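Local coordinates for SCO1 protein homolog (Bacillus subtilis, PDB 1XZO), which is needed for inserting copper into the active site of cytochrome c oxidase and may also act in copper homeostasis or redox signalling, at residues 4-9 with 148-153; 11-16 with 117-122. One frame throughout, in Å; residues are numbered along the deposited sequence.

Contact 1. Residues 4-9 with 148-153; sequences QIKDPL and VLKDYN. With CD (cadmium ion), chain F.
In this thioredoxin-like domain the N-terminal arm lies beside strand 147-153, next to the outermost strand 11-12, with Ile5 to Leu9 meeting Val148 to Asp151 where the strand bulges, two consecutive residues, Leu149 and Lys150, pairing with the single Leu141 of strand 138-142 (a classic beta bulge). One backbone bond joins the arm to the bulge, from Leu9 N to Leu149 O at 2.9 Å. The same oxygen receives a CA-H contact from Pro8 CA at 3.2 Å, so the arm meets it with two successive residues. Leu9 keeps CG beside its backbone N (chi1 -71°), which lays the side chain over the strand and carries Leu9 CD1 to 3.7 Å from Asp151 OD1. Lys150 bends at three torsions and folds back to the arm. The aliphatic part of Lys150 runs antiparallel to the Ile5 side chain, packed tightly, Lys150 CD lying 3.4 Å from Ile5 CD1. Its end crosses Lys6 at about a right angle, Lys150 NZ lying 3.0 Å from Lys6 CE. Replacing Lys150 with an alanine would probably strip Ile5 CD1 of this cover and open a gap between arm and strand. Lys6 NZ in turn binds a cadmium ion at 2.6 Å, a site completed by water and by Asp162 and Asp166 of helix 160-170. Ile5 and Leu149 also rest against this helix, at Ser169 and Ala170, while strand 138-142 pairs with the bulged strand on the side away from strand 11-12.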
loop_
_atom_site.group_PDB
_atom_site.type_symbol
_atom_site.label_atom_id
_atom_site.label_comp_id
_atom_site.label_asym_id
_atom_site.label_seq_id
_atom_site.Cartn_x
_atom_site.Cartn_y
_atom_site.Cartn_z
ATOM N N GLN A 4 0.090 0.340 23.356
ATOM C CA GLN A 4 1.314 0.879 22.756
ATOM C C GLN A 4 1.802 -0.056 21.649
ATOM O O GLN A 4 1.789 -1.288 21.783
ATOM C CG GLN A 4 4.431 0.452 27.345
ATOM C CD GLN A 4 3.742 -0.881 27.041
ATOM O OE1 GLN A 4 3.285 -1.123 25.905
ATOM N NE2 GLN A 4 3.666 -1.744 28.046
ATOM N N ILE A 5 2.228 0.524 20.533
ATOM C CA ILE A 5 2.641 -0.311 19.425
ATOM C C ILE A 5 4.026 -0.978 19.718
ATOM O O ILE A 5 4.973 -0.306 20.109
ATOM C CB ILE A 5 2.530 0.469 18.094
ATOM C CG1 ILE A 5 2.774 -0.475 16.926
ATOM C CG2 ILE A 5 3.399 1.775 18.122
ATOM C CD1 ILE A 5 4.192 -0.929 16.776
ATOM N N LYS A 6 4.078 -2.306 19.500
ATOM C CA LYS A 6 5.160 -3.243 19.879
ATOM C C LYS A 6 6.613 -2.855 19.579
ATOM O O LYS A 6 7.100 -1.855 20.092
ATOM C CB LYS A 6 4.886 -4.625 19.255
ATOM C CG LYS A 6 3.837 -5.498 19.964
ATOM C CD LYS A 6 3.193 -6.526 18.985
ATOM C CE LYS A 6 2.748 -5.839 17.655
ATOM N NZ LYS A 6 2.302 -4.366 17.781
ATOM N N ASP A 7 7.332 -3.664 18.789
ATOM C CA ASP A 7 8.727 -3.373 18.491
ATOM C C ASP A 7 8.697 -2.711 17.098
ATOM O O ASP A 7 8.860 -3.420 16.104
ATOM C CB ASP A 7 9.564 -4.650 18.466
ATOM C CG ASP A 7 9.370 -5.492 19.723
ATOM O OD1 ASP A 7 9.200 -6.743 19.619
ATOM O OD2 ASP A 7 9.320 -4.953 20.837
ATOM N N PRO A 8 8.427 -1.403 17.043
ATOM C CA PRO A 8 8.236 -0.724 15.752
ATOM C C PRO A 8 9.496 -0.696 14.917
ATOM O O PRO A 8 10.621 -0.586 15.438
ATOM C CB PRO A 8 7.774 0.683 16.166
ATOM C CG PRO A 8 8.294 0.895 17.523
ATOM C CD PRO A 8 8.247 -0.438 18.137
ATOM N N LEU A 9 9.303 -0.880 13.614
ATOM C CA LEU A 9 10.360 -1.096 12.656
ATOM C C LEU A 9 11.172 0.171 12.519
ATOM O O LEU A 9 12.365 0.111 12.378
ATOM C CB LEU A 9 9.788 -1.448 11.311
ATOM C CG LEU A 9 9.139 -2.850 11.194
ATOM C CD1 LEU A 9 8.649 -3.011 9.829
ATOM C CD2 LEU A 9 10.199 -3.862 11.508
ATOM N N VAL A 148 7.850 3.780 9.026
ATOM C CA VAL A 148 7.219 2.414 8.920
ATOM C C VAL A 148 7.262 1.777 10.337
ATOM O O VAL A 148 8.319 1.691 10.972
ATOM C CB VAL A 148 7.892 1.544 7.934
ATOM C CG1 VAL A 148 7.130 0.252 7.741
ATOM C CG2 VAL A 148 8.053 2.287 6.602
ATOM N N LEU A 149 6.100 1.364 10.837
ATOM C CA LEU A 149 6.004 0.849 12.200
ATOM C C LEU A 149 5.875 -0.677 12.257
ATOM O O LEU A 149 6.486 -1.277 13.132
ATOM C CB LEU A 149 4.797 1.426 12.858
ATOM C CG LEU A 149 4.692 2.911 12.848
ATOM C CD1 LEU A 149 3.343 3.246 13.448
ATOM C CD2 LEU A 149 5.840 3.504 13.635
ATOM N N LYS A 150 5.236 -1.277 11.251
ATOM C CA LYS A 150 4.935 -2.693 11.197
ATOM C C LYS A 150 4.751 -3.179 9.785
ATOM O O LYS A 150 4.330 -2.412 8.879
ATOM C CB LYS A 150 3.657 -2.993 12.063
ATOM C CG LYS A 150 3.873 -4.060 13.113
ATOM C CD LYS A 150 4.173 -3.441 14.472
ATOM C CE LYS A 150 5.279 -4.195 15.207
ATOM N NZ LYS A 150 4.905 -5.595 15.651
ATOM N N ASP A 151 5.004 -4.478 9.590
ATOM C CA ASP A 151 4.709 -5.198 8.384
ATOM C C ASP A 151 3.871 -6.438 8.711
ATOM O O ASP A 151 3.872 -6.936 9.873
ATOM C CB ASP A 151 5.923 -5.629 7.599
ATOM C CG ASP A 151 6.838 -6.602 8.339
ATOM O OD1 ASP A 151 7.175 -6.397 9.526
ATOM O OD2 ASP A 151 7.227 -7.640 7.797
ATOM N N TYR A 152 3.112 -6.848 7.709
ATOM C CA TYR A 152 2.206 -7.974 7.837
ATOM C C TYR A 152 2.127 -8.710 6.559
ATOM O O TYR A 152 2.441 -8.202 5.465
ATOM C CB TYR A 152 0.826 -7.497 8.233
ATOM C CG TYR A 152 0.729 -6.451 9.251
ATOM C CD1 TYR A 152 0.665 -6.722 10.606
ATOM C CD2 TYR A 152 0.731 -5.084 8.885
ATOM C CE1 TYR A 152 0.459 -5.766 11.504
ATOM C CE2 TYR A 152 0.622 -4.125 9.795
ATOM C CZ TYR A 152 0.484 -4.414 11.104
ATOM O OH TYR A 152 0.393 -3.446 12.017
ATOM N N ASN A 153 1.674 -9.975 6.655
ATOM C CA ASN A 153 1.588 -10.799 5.477
ATOM C C ASN A 153 0.325 -10.387 4.688
ATOM O O ASN A 153 -0.760 -10.394 5.248
ATOM C CB ASN A 153 1.518 -12.259 5.916
ATOM C CG ASN A 153 1.812 -13.220 4.823
ATOM O OD1 ASN A 153 2.396 -14.312 5.096
ATOM N ND2 ASN A 153 1.390 -12.940 3.610
HETATM CD CD CD F . 0.243 -5.472 16.642
HETATM O O HOH W 1 0.100 -7.237 18.516
#

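Contact 2. Residues 11-16 with 117-122; sequences YEVEPF and LKSFKA. With CD (cadmium ion), chain D.
Tyr11, Val13 and Glu14 meet the C-terminal end of helix 109-120 through three kinds of interaction. The polar link is a single, nearly straight hydrogen bond, Glu14 N to Ser119 OG, 2.9 Å long with an angle of 175° at the hydrogen. Ser119 holds its hydroxyl beside its own backbone N (chi1 -67°), where OG can also make a weak hydrogen bond to Phe115 O one turn earlier. A helix side chain thus serves a backbone N-H of the loop that follows strand 11-12. Ser119 O, by contrast, is buried without a polar partner, and Tyr11 CB packs against it.

Aromatic and apolar packing accompanies this bond. Lys121 lies over one face of the Tyr11 ring, its CG 3.5 Å from the centroid in a CH-pi contact offset toward the rim. Its ammonium group, too far from the ring for more than a weak cation-pi attraction, turns back on the helix end, and Lys121 NZ donates to Lys118 O over 2.8 Å. Lys121 is the first residue to leave the helix, with positive phi. On the inner side, Val13 CG2 touches Phe120 CZ at 4.2 Å.

Charge appears at the outer end. Glu14 bends at chi2 and grips a cadmium ion with both carboxylate oxygens, OE1 at 2.4 Å and OE2 at 2.5 Å. Glu14 and Lys118 cross at about a right angle without direct pairing; a water bridges them instead, donating to Glu14 OE1, its oxygen accepting from Lys118 NZ at 2.6 Å.

The arrangement is that of a thioredoxin-like fold, in which a helix packs on the central mixed sheet: Phe120 reaches Val142 and Val148, and the short outermost strand 11-12 with its following loop borders the helix end.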
loop_
_atom_site.group_PDB
_atom_site.type_symbol
_atom_site.label_atom_id
_atom_site.label_comp_id
_atom_site.label_asym_id
_atom_site.label_seq_id
_atom_site.Cartn_x
_atom_site.Cartn_y
_atom_site.Cartn_z
ATOM N N TYR A 11 11.350 2.362 10.126
ATOM C CA TYR A 11 12.031 2.765 8.886
ATOM C C TYR A 11 11.524 4.084 8.401
ATOM O O TYR A 11 10.419 4.513 8.692
ATOM C CB TYR A 11 11.939 1.815 7.721
ATOM C CG TYR A 11 12.111 0.334 8.002
ATOM C CD1 TYR A 11 11.243 -0.569 7.393
ATOM C CD2 TYR A 11 13.112 -0.178 8.890
ATOM C CE1 TYR A 11 11.374 -1.919 7.558
ATOM C CE2 TYR A 11 13.213 -1.604 9.076
ATOM C CZ TYR A 11 12.332 -2.424 8.390
ATOM O OH TYR A 11 12.312 -3.801 8.477
ATOM N N GLU A 12 12.392 4.836 7.762
ATOM C CA GLU A 12 12.026 6.202 7.332
ATOM C C GLU A 12 11.603 6.163 5.885
ATOM O O GLU A 12 12.349 5.782 5.022
ATOM C CB GLU A 12 13.241 7.152 7.474
ATOM C CG GLU A 12 13.545 7.525 8.916
ATOM C CD GLU A 12 14.290 6.442 9.735
ATOM O OE1 GLU A 12 14.162 5.201 9.457
ATOM O OE2 GLU A 12 15.016 6.822 10.694
ATOM N N VAL A 13 10.359 6.521 5.622
ATOM C CA VAL A 13 9.880 6.548 4.239
ATOM C C VAL A 13 10.556 7.729 3.510
ATOM O O VAL A 13 10.642 8.758 4.088
ATOM C CB VAL A 13 8.382 6.697 4.134
ATOM C CG1 VAL A 13 7.956 6.723 2.712
ATOM C CG2 VAL A 13 7.675 5.413 4.792
ATOM N N GLU A 14 11.087 7.446 2.373
ATOM C CA GLU A 14 11.746 8.534 1.591
ATOM C C GLU A 14 10.692 9.500 1.071
ATOM O O GLU A 14 9.539 9.124 0.806
ATOM C CB GLU A 14 12.509 7.913 0.485
ATOM C CG GLU A 14 13.691 7.100 0.935
ATOM C CD GLU A 14 14.854 7.971 1.345
ATOM O OE1 GLU A 14 15.264 8.804 0.483
ATOM O OE2 GLU A 14 15.289 7.815 2.515
ATOM N N PRO A 15 11.072 10.780 0.899
ATOM C CA PRO A 15 10.215 11.746 0.179
ATOM C C PRO A 15 9.868 11.240 -1.194
ATOM O O PRO A 15 10.641 10.554 -1.917
ATOM C CB PRO A 15 11.055 13.052 0.225
ATOM C CG PRO A 15 12.404 12.591 0.434
ATOM C CD PRO A 15 12.403 11.328 1.231
ATOM N N PHE A 16 8.603 11.449 -1.584
ATOM C CA PHE A 16 8.119 11.085 -2.876
ATOM C C PHE A 16 6.902 11.913 -3.231
ATOM O O PHE A 16 6.184 12.421 -2.329
ATOM C CB PHE A 16 7.686 9.590 -2.970
ATOM C CG PHE A 16 6.427 9.240 -2.200
ATOM C CD1 PHE A 16 6.548 8.807 -0.892
ATOM C CD2 PHE A 16 5.157 9.257 -2.797
ATOM C CE1 PHE A 16 5.418 8.492 -0.146
ATOM C CE2 PHE A 16 4.024 8.943 -2.073
ATOM C CZ PHE A 16 4.141 8.522 -0.734
ATOM N N LEU A 117 13.149 -0.320 -1.655
ATOM C CA LEU A 117 14.269 -0.897 -0.837
ATOM C C LEU A 117 14.603 -0.005 0.331
ATOM O O LEU A 117 14.718 -0.443 1.539
ATOM C CB LEU A 117 15.388 -1.140 -1.827
ATOM C CG LEU A 117 16.704 -1.876 -1.505
ATOM C CD1 LEU A 117 17.293 -2.351 -2.692
ATOM C CD2 LEU A 117 17.650 -0.800 -0.817
ATOM N N LYS A 118 14.731 1.301 0.102
ATOM C CA LYS A 118 15.025 2.234 1.213
ATOM C C LYS A 118 13.973 2.423 2.268
ATOM O O LYS A 118 14.243 2.380 3.433
ATOM C CB LYS A 118 15.456 3.657 0.672
ATOM C CG LYS A 118 16.637 3.564 -0.338
ATOM C CD LYS A 118 17.181 5.020 -0.717
ATOM C CE LYS A 118 17.002 5.485 -2.221
ATOM N NZ LYS A 118 16.512 6.954 -2.547
ATOM N N SER A 119 12.734 2.627 1.829
ATOM C CA SER A 119 11.633 2.949 2.698
ATOM C C SER A 119 11.127 1.735 3.481
ATOM O O SER A 119 10.734 1.903 4.585
ATOM C CB SER A 119 10.456 3.440 1.877
ATOM O OG SER A 119 10.849 4.747 1.287
ATOM N N PHE A 120 11.034 0.613 2.812
ATOM C CA PHE A 120 10.245 -0.571 3.371
ATOM C C PHE A 120 11.085 -1.821 3.471
ATOM O O PHE A 120 10.615 -2.845 3.950
ATOM C CB PHE A 120 9.019 -0.874 2.491
ATOM C CG PHE A 120 7.993 0.234 2.481
ATOM C CD1 PHE A 120 7.889 1.099 1.326
ATOM C CD2 PHE A 120 7.150 0.504 3.569
ATOM C CE1 PHE A 120 7.024 2.195 1.332
ATOM C CE2 PHE A 120 6.255 1.543 3.539
ATOM C CZ PHE A 120 6.175 2.385 2.366
ATOM N N LYS A 121 12.323 -1.733 3.017
ATOM C CA LYS A 121 13.267 -2.832 2.943
ATOM C C LYS A 121 12.721 -3.974 2.117
ATOM O O LYS A 121 12.992 -5.115 2.386
ATOM C CB LYS A 121 13.766 -3.252 4.379
ATOM C CG LYS A 121 13.912 -2.113 5.393
ATOM C CD LYS A 121 14.962 -1.162 4.952
ATOM C CE LYS A 121 15.127 0.021 5.858
ATOM N NZ LYS A 121 15.992 1.059 5.186
ATOM N N ALA A 122 11.987 -3.627 1.061
ATOM C CA ALA A 122 11.273 -4.540 0.162
ATOM C C ALA A 122 11.993 -4.578 -1.149
ATOM O O ALA A 122 12.418 -3.508 -1.651
ATOM C CB ALA A 122 9.804 -4.005 -0.070
HETATM CD CD CD D . 16.755 9.818 2.073
HETATM O O HOH W 2 14.857 8.869 -2.009
#

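Both contacts involve the N-terminal part of the chain and reach the same mixed sheet, contact 2 nested within the chain loop that contact 1 closes. They adjoin at Val148: Val148 N probably bonds to Tyr11 O at 2.7 Å, and its CG2 packs on Phe120 and Val13. Contact 1 is a surface contact of loop against strand, built from a backbone bond and bent lysine chains, with helix 160-170 nearby. Contact 2 is partly buried and sets strand and loop against helix 109-120, so a serine hydroxyl and aromatic packing do more of the work. Each meets a cadmium ion at its exposed margin, through a lysine in one and a glutamate in the other.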